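Local structure of myosin-17 (Arabidopsis thaliana, 7KFL) at residues Q8-N11 / Q12-V16; Y37-L40 / L41-S45; A75-L78 / S79-A82. The protein probably recognises cargo through its globular tail, the part studied here, as a plant class XI myosin motor that carries cargo along actin. One frame throughout, in Å; residues are numbered along the deposited sequence.

Contact 1: Q8-N11 / Q12-V16; sequences QQEN and QDLLV
Gln12 lies close over the carbonyl end of Gln8, one turn earlier: its CG is 3.2 Å from Gln8 O and its CD 3.4 Å. With chi1 at -70°, CG stands beside the backbone N and opposite the carbonyl carbon, which sends the extended chain back toward that oxygen. The same oxygen accepts the backbone N-H of Gln12. This is the closely packed flank, since Gln12 also rests on Thr51, Ser52 and Val53, while Leu15, the buried residue here, meets Val35 and Cys39 of helix 31-43.

Gln9 and Asp13 run side by side and point the same way, with amide and carboxylate planes 40° apart; Gln9 CG is 3.5 Å from Asp13 OD2. The charge of Asp13 is answered elsewhere, by a salt bridge from OD1 to Arg56 of helix 53-65. Asp13 N reaches Gln9 O at 2.8 Å.

Glu10 and Leu14 form the loose, solvent-facing side. Their side chains approach only at Glu10 CG and Leu14 CD2, 4.5 Å apart, although CD2 lies 3.4 Å from Glu10 O. Backbone bonds Leu14 N to Glu10 O and Leu15 N to Asn11 O continue the ladder. Although Leu14 is exposed, the polar residues on one flank and Leu15 facing helix 31-43 on another fit an amphipathic alpha helix, packed on its neighbours by one side, at the surface of a mainly helical tail domain.

Contact 2: Y37-L40 / L41-S45; sequences YKCL and LHWRS
A Schellman motif ends helix 31-43, and within it Leu40 meets Ser45. Three features identify it. Arg44, the first residue to leave helical geometry, has a positive phi of 62°; Ser45 N donates to Leu40 O at 2.8 Å, in the carbonyl plane; and inside that loop Arg44 N makes a weak bond to Leu41 O. At the positions where the motif usually has an apolar contact, Leu40 CD2 lies 3.7 Å from Ser45 CB. Both residues also lean on Val53 of helix 53-65.

One turn earlier, Cys39 packs on the indole of Trp43, whose chi1 of -59° puts CG beside the backbone N and turns the ring back over Cys39. Cys39 CB sits over the face of the six-membered ring, 3.8 Å from its centroid and 15° off the normal, a CH-pi contact; SG follows obliquely, 4.6 Å from that centroid, a sulfur-aromatic contact. On that same face Cys39 O stands 3.1 Å above the indole plane, toward the rim, while accepting Trp43 N. The indole also touches Asn11 of helix 4-20, so the pair lies where helices 31-43 and 4-20 pack in the bundle.

On another flank Leu41 CD2 approaches Tyr37 CE2 at 4.0 Å, and CD1 stands equally far from Tyr37 OH, which is hydrogen-bonded with Thr91 OG1.

Contact 3: A75-L78 / S79-A82; sequences AYWL and SNSA
The ring of Tyr76 carries the side-chain amide of Asn80 on one face: ND2 stands 3.4 Å above the plane, over the ring centre, with ring and amide planes 55° apart. Trp77 has Tyr76 CD2 above one face, offset toward the rim, while Asn80 CB approaches its benzenoid part obliquely, 3.7 Å from CE3. Asn80 thus touches both aromatic side chains, by ND2 on Tyr76 and by CB on Trp77. At the phenol end of Tyr76, a water donates to OH at 2.6 Å and links weakly to Asn80 ND2; Leu23 N bonds to the same hydroxyl.

ND2 also donates to Tyr76 O at 3.1 Å, from above the carbonyl plane, 50° out of it and so not on a lone pair. Asn80 N reaches that oxygen as well, so one carbonyl takes two donors from a single residue. The amide's other end is fixed from outside, OD1 accepting from Ala33 N. These bonds together set the rotation of the amide, and its near-perpendicular chi2 of -76° lets ND2 face the ring while OD1 turns to helix 31-43.

Further along, Ala82 N bonds to Leu78 O at 3.0 Å, and Ser81 N donates to Trp77 O. Ser79 OG binds Asn232 O. Trp77 packs on helices 53-65 and 150-186, Leu78 on 150-186. Such contacts fit a buried segment of helix 71-89 packed among those helices in a mainly helical bundle.

The three contacts follow in series along the chain, on helices 4-20, 31-43 and 71-89, and all lie on the same side of the chain's centre. Contacts 1 and 2 are neighbours, with centres 12 Å apart, and they touch: Asn11 CB is 3.6 Å from Trp43 CZ2, and Leu15 CD1 is 3.7 Å from Cys39 SG. Contact 3 lies deeper, about 15 Å from the chain's centre against 35 and 33 Å, and touches neither; its centre is 22 Å from contact 1 and 20 Å from contact 2. Helix 53-65 packs against residues of all three, consistent with the N-terminal helices packing together as one bundle within the cargo-binding domain.

Contact 1: Q8-N11 / Q12-V16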
loop_
_atom_site.group_PDB
_atom_site.type_symbol
_atom_site.label_atom_id
_atom_site.label_comp_id
_atom_site.label_asym_id
_atom_site.label_seq_id
_atom_site.Cartn_x
_atom_site.Cartn_y
_atom_site.Cartn_z
ATOM N N GLN A 8 10.775 -38.879 -5.882
ATOM C CA GLN A 8 10.729 -37.406 -6.099
ATOM C C GLN A 8 9.293 -36.898 -5.904
ATOM O O GLN A 8 9.143 -35.841 -5.264
ATOM C CB GLN A 8 11.281 -37.026 -7.476
ATOM C CG GLN A 8 12.801 -36.942 -7.511
ATOM C CD GLN A 8 13.327 -36.350 -8.798
ATOM O OE1 GLN A 8 12.802 -35.361 -9.308
ATOM N NE2 GLN A 8 14.384 -36.943 -9.330
ATOM N N GLN A 9 8.283 -37.609 -6.421
ATOM C CA GLN A 9 6.851 -37.247 -6.229
ATOM C C GLN A 9 6.492 -37.377 -4.743
ATOM O O GLN A 9 5.797 -36.478 -4.232
ATOM C CB GLN A 9 5.907 -38.102 -7.081
ATOM C CG GLN A 9 4.438 -37.869 -6.738
ATOM C CD GLN A 9 3.458 -38.384 -7.765
ATOM O OE1 GLN A 9 3.829 -38.939 -8.797
ATOM N NE2 GLN A 9 2.178 -38.202 -7.478
ATOM N N GLU A 10 6.934 -38.457 -4.088
ATOM C CA GLU A 10 6.713 -38.708 -2.636
ATOM C C GLU A 10 7.266 -37.523 -1.834
ATOM O O GLU A 10 6.547 -37.033 -0.944
ATOM C CB GLU A 10 7.354 -40.030 -2.195
ATOM C CG GLU A 10 7.754 -40.060 -0.725
ATOM C CD GLU A 10 8.240 -41.404 -0.206
ATOM O OE1 GLU A 10 9.197 -41.954 -0.791
ATOM O OE2 GLU A 10 7.667 -41.894 0.789
ATOM N N ASN A 11 8.496 -37.097 -2.144
ATOM C CA ASN A 11 9.214 -35.987 -1.456
ATOM C C ASN A 11 8.461 -34.667 -1.659
ATOM O O ASN A 11 8.349 -33.900 -0.687
ATOM C CB ASN A 11 10.662 -35.861 -1.940
ATOM C CG ASN A 11 11.572 -36.940 -1.390
ATOM O OD1 ASN A 11 11.184 -37.695 -0.501
ATOM N ND2 ASN A 11 12.786 -37.019 -1.910
ATOM N N GLN A 12 7.981 -34.412 -2.880
ATOM C CA GLN A 12 7.216 -33.188 -3.244
ATOM C C GLN A 12 5.855 -33.213 -2.538
ATOM O O GLN A 12 5.460 -32.161 -2.001
ATOM C CB GLN A 12 7.077 -33.079 -4.765
ATOM C CG GLN A 12 8.393 -32.760 -5.464
ATOM C CD GLN A 12 8.342 -32.972 -6.957
ATOM O OE1 GLN A 12 7.275 -33.005 -7.567
ATOM N NE2 GLN A 12 9.510 -33.112 -7.565
ATOM N N ASP A 13 5.180 -34.370 -2.531
ATOM C CA ASP A 13 3.897 -34.602 -1.809
ATOM C C ASP A 13 4.077 -34.279 -0.319
ATOM O O ASP A 13 3.130 -33.742 0.287
ATOM C CB ASP A 13 3.389 -36.039 -1.986
ATOM C CG ASP A 13 2.414 -36.228 -3.138
ATOM O OD1 ASP A 13 1.504 -35.386 -3.284
ATOM O OD2 ASP A 13 2.568 -37.220 -3.878
ATOM N N LEU A 14 5.247 -34.602 0.239
ATOM C CA LEU A 14 5.599 -34.374 1.667
ATOM C C LEU A 14 5.713 -32.869 1.949
ATOM O O LEU A 14 5.077 -32.411 2.915
ATOM C CB LEU A 14 6.913 -35.096 1.991
ATOM C CG LEU A 14 6.806 -36.308 2.918
ATOM C CD1 LEU A 14 6.362 -35.891 4.313
ATOM C CD2 LEU A 14 5.871 -37.364 2.345
ATOM N N LEU A 15 6.498 -32.141 1.146
ATOM C CA LEU A 15 6.753 -30.684 1.315
ATOM C C LEU A 15 5.427 -29.922 1.219
ATOM O O LEU A 15 5.185 -29.065 2.084
ATOM C CB LEU A 15 7.749 -30.200 0.253
ATOM C CG LEU A 15 8.218 -28.750 0.392
ATOM C CD1 LEU A 15 8.904 -28.514 1.730
ATOM C CD2 LEU A 15 9.149 -28.368 -0.748
ATOM N N VAL A 16 4.605 -30.238 0.210
ATOM C CA VAL A 16 3.265 -29.618 -0.023
ATOM C C VAL A 16 2.438 -29.726 1.264
ATOM O O VAL A 16 1.787 -28.728 1.625
ATOM C CB VAL A 16 2.534 -30.260 -1.221
ATOM C CG1 VAL A 16 1.042 -29.946 -1.227
ATOM C CG2 VAL A 16 3.165 -29.851 -2.544
#

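Contact 2: Y37-L40 / L41-S45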
loop_
_atom_site.group_PDB
_atom_site.type_symbol
_atom_site.label_atom_id
_atom_site.label_comp_id
_atom_site.label_asym_id
_atom_site.label_seq_id
_atom_site.Cartn_x
_atom_site.Cartn_y
_atom_site.Cartn_z
ATOM N N TYR A 37 13.340 -23.642 1.006
ATOM C CA TYR A 37 14.703 -23.312 0.508
ATOM C C TYR A 37 15.661 -24.484 0.753
ATOM O O TYR A 37 16.405 -24.848 -0.177
ATOM C CB TYR A 37 15.240 -22.047 1.180
ATOM C CG TYR A 37 16.623 -21.653 0.728
ATOM C CD1 TYR A 37 16.864 -21.290 -0.586
ATOM C CD2 TYR A 37 17.694 -21.648 1.608
ATOM C CE1 TYR A 37 18.130 -20.932 -1.017
ATOM C CE2 TYR A 37 18.968 -21.290 1.194
ATOM C CZ TYR A 37 19.187 -20.930 -0.124
ATOM O OH TYR A 37 20.433 -20.574 -0.544
ATOM N N LYS A 38 15.639 -25.051 1.963
ATOM C CA LYS A 38 16.598 -26.094 2.422
ATOM C C LYS A 38 16.366 -27.404 1.661
ATOM O O LYS A 38 17.368 -28.006 1.226
ATOM C CB LYS A 38 16.486 -26.288 3.935
ATOM C CG LYS A 38 17.090 -25.155 4.746
ATOM C CD LYS A 38 17.219 -25.461 6.213
ATOM C CE LYS A 38 18.049 -24.427 6.941
ATOM N NZ LYS A 38 17.851 -24.518 8.404
ATOM N N CYS A 39 15.108 -27.830 1.511
ATOM C CA CYS A 39 14.709 -29.008 0.693
ATOM C C CYS A 39 15.279 -28.873 -0.725
ATOM O O CYS A 39 15.936 -29.826 -1.191
ATOM C CB CYS A 39 13.193 -29.153 0.622
ATOM S SG CYS A 39 12.445 -29.625 2.201
ATOM N N LEU A 40 15.044 -27.728 -1.370
ATOM C CA LEU A 40 15.492 -27.441 -2.759
ATOM C C LEU A 40 17.025 -27.453 -2.810
ATOM O O LEU A 40 17.577 -27.903 -3.838
ATOM C CB LEU A 40 14.933 -26.085 -3.210
ATOM C CG LEU A 40 13.408 -25.968 -3.276
ATOM C CD1 LEU A 40 13.003 -24.598 -3.795
ATOM C CD2 LEU A 40 12.793 -27.063 -4.137
ATOM N N LEU A 41 17.676 -26.982 -1.744
ATOM C CA LEU A 41 19.159 -26.950 -1.613
ATOM C C LEU A 41 19.670 -28.379 -1.384
ATOM O O LEU A 41 20.683 -28.753 -2.012
ATOM C CB LEU A 41 19.542 -26.015 -0.461
ATOM C CG LEU A 41 20.904 -25.333 -0.580
ATOM C CD1 LEU A 41 20.939 -24.373 -1.762
ATOM C CD2 LEU A 41 21.248 -24.597 0.706
ATOM N N HIS A 42 18.973 -29.146 -0.537
ATOM C CA HIS A 42 19.268 -30.568 -0.208
ATOM C C HIS A 42 19.162 -31.424 -1.477
ATOM O O HIS A 42 20.141 -32.132 -1.793
ATOM C CB HIS A 42 18.330 -31.057 0.909
ATOM C CG HIS A 42 18.607 -32.445 1.384
ATOM N ND1 HIS A 42 19.766 -32.778 2.062
ATOM C CD2 HIS A 42 17.879 -33.580 1.297
ATOM C CE1 HIS A 42 19.743 -34.061 2.361
ATOM N NE2 HIS A 42 18.594 -34.576 1.904
ATOM N N TRP A 43 18.029 -31.336 -2.184
ATOM C CA TRP A 43 17.711 -32.140 -3.396
ATOM C C TRP A 43 18.472 -31.616 -4.623
ATOM O O TRP A 43 18.483 -32.329 -5.646
ATOM C CB TRP A 43 16.199 -32.147 -3.660
ATOM C CG TRP A 43 15.373 -32.697 -2.538
ATOM C CD1 TRP A 43 15.729 -33.668 -1.647
ATOM C CD2 TRP A 43 14.024 -32.324 -2.203
ATOM N NE1 TRP A 43 14.703 -33.913 -0.774
ATOM C CE2 TRP A 43 13.644 -33.106 -1.092
ATOM C CE3 TRP A 43 13.106 -31.406 -2.726
ATOM C CZ2 TRP A 43 12.386 -32.994 -0.499
ATOM C CZ3 TRP A 43 11.862 -31.297 -2.143
ATOM C CH2 TRP A 43 11.509 -32.082 -1.045
ATOM N N ARG A 44 19.065 -30.420 -4.530
ATOM C CA ARG A 44 19.758 -29.717 -5.645
ATOM C C ARG A 44 18.742 -29.438 -6.762
ATOM O O ARG A 44 19.093 -29.615 -7.940
ATOM C CB ARG A 44 20.958 -30.538 -6.135
ATOM C CG ARG A 44 21.971 -30.872 -5.050
ATOM C CD ARG A 44 23.017 -31.871 -5.509
ATOM N NE ARG A 44 23.822 -31.380 -6.624
ATOM C CZ ARG A 44 24.953 -30.681 -6.515
ATOM N NH1 ARG A 44 25.448 -30.367 -5.328
ATOM N NH2 ARG A 44 25.589 -30.292 -7.610
ATOM N N SER A 45 17.533 -28.999 -6.391
ATOM C CA SER A 45 16.386 -28.739 -7.302
ATOM C C SER A 45 16.645 -27.490 -8.153
ATOM O O SER A 45 15.979 -27.339 -9.196
ATOM C CB SER A 45 15.098 -28.606 -6.531
ATOM O OG SER A 45 14.726 -29.844 -5.950
#

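Contact 3: A75-L78 / S79-A82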
loop_
_atom_site.group_PDB
_atom_site.type_symbol
_atom_site.label_atom_id
_atom_site.label_comp_id
_atom_site.label_asym_id
_atom_site.label_seq_id
_atom_site.Cartn_x
_atom_site.Cartn_y
_atom_site.Cartn_z
ATOM N N ALA A 75 -1.151 -12.270 4.515
ATOM C CA ALA A 75 -0.098 -11.688 5.384
ATOM C C ALA A 75 0.995 -12.735 5.627
ATOM O O ALA A 75 2.193 -12.373 5.582
ATOM C CB ALA A 75 -0.707 -11.204 6.679
ATOM N N TYR A 76 0.583 -13.988 5.852
ATOM C CA TYR A 76 1.466 -15.163 6.072
ATOM C C TYR A 76 2.360 -15.372 4.846
ATOM O O TYR A 76 3.594 -15.447 5.002
ATOM C CB TYR A 76 0.637 -16.419 6.359
ATOM C CG TYR A 76 1.458 -17.651 6.641
ATOM C CD1 TYR A 76 2.125 -17.803 7.848
ATOM C CD2 TYR A 76 1.580 -18.664 5.703
ATOM C CE1 TYR A 76 2.889 -18.929 8.116
ATOM C CE2 TYR A 76 2.340 -19.796 5.954
ATOM C CZ TYR A 76 2.997 -19.930 7.165
ATOM O OH TYR A 76 3.749 -21.040 7.420
ATOM N N TRP A 77 1.748 -15.451 3.660
ATOM C CA TRP A 77 2.441 -15.784 2.386
ATOM C C TRP A 77 3.187 -14.567 1.826
ATOM O O TRP A 77 4.099 -14.779 1.009
ATOM C CB TRP A 77 1.465 -16.389 1.369
ATOM C CG TRP A 77 1.251 -17.852 1.596
ATOM C CD1 TRP A 77 0.074 -18.490 1.858
ATOM C CD2 TRP A 77 2.272 -18.864 1.629
ATOM N NE1 TRP A 77 0.288 -19.832 2.027
ATOM C CE2 TRP A 77 1.627 -20.090 1.895
ATOM C CE3 TRP A 77 3.660 -18.854 1.450
ATOM C CZ2 TRP A 77 2.329 -21.290 1.984
ATOM C CZ3 TRP A 77 4.353 -20.042 1.534
ATOM C CH2 TRP A 77 3.694 -21.242 1.798
ATOM N N LEU A 78 2.839 -13.351 2.250
ATOM C CA LEU A 78 3.645 -12.140 1.941
ATOM C C LEU A 78 5.005 -12.262 2.638
ATOM O O LEU A 78 6.037 -12.137 1.951
ATOM C CB LEU A 78 2.912 -10.876 2.397
ATOM C CG LEU A 78 3.664 -9.574 2.121
ATOM C CD1 LEU A 78 3.468 -9.136 0.680
ATOM C CD2 LEU A 78 3.232 -8.477 3.080
ATOM N N SER A 79 4.993 -12.507 3.953
ATOM C CA SER A 79 6.203 -12.621 4.810
ATOM C C SER A 79 7.093 -13.770 4.319
ATOM O O SER A 79 8.325 -13.583 4.279
ATOM C CB SER A 79 5.831 -12.798 6.254
ATOM O OG SER A 79 6.964 -12.613 7.090
ATOM N N ASN A 80 6.490 -14.902 3.941
ATOM C CA ASN A 80 7.207 -16.122 3.477
ATOM C C ASN A 80 7.793 -15.895 2.079
ATOM O O ASN A 80 8.982 -16.220 1.882
ATOM C CB ASN A 80 6.303 -17.358 3.499
ATOM C CG ASN A 80 6.351 -18.073 4.831
ATOM O OD1 ASN A 80 7.320 -18.770 5.124
ATOM N ND2 ASN A 80 5.329 -17.890 5.652
ATOM N N SER A 81 6.994 -15.377 1.142
ATOM C CA SER A 81 7.406 -15.116 -0.260
ATOM C C SER A 81 8.594 -14.149 -0.276
ATOM O O SER A 81 9.566 -14.422 -1.005
ATOM C CB SER A 81 6.262 -14.590 -1.080
ATOM O OG SER A 81 5.167 -15.491 -1.044
ATOM N N ALA A 82 8.511 -13.069 0.504
ATOM C CA ALA A 82 9.558 -12.027 0.616
ATOM C C ALA A 82 10.878 -12.671 1.059
ATOM O O ALA A 82 11.909 -12.389 0.420
ATOM C CB ALA A 82 9.112 -10.942 1.568
HETATM O O HOH W 1 6.046 -20.066 8.140
#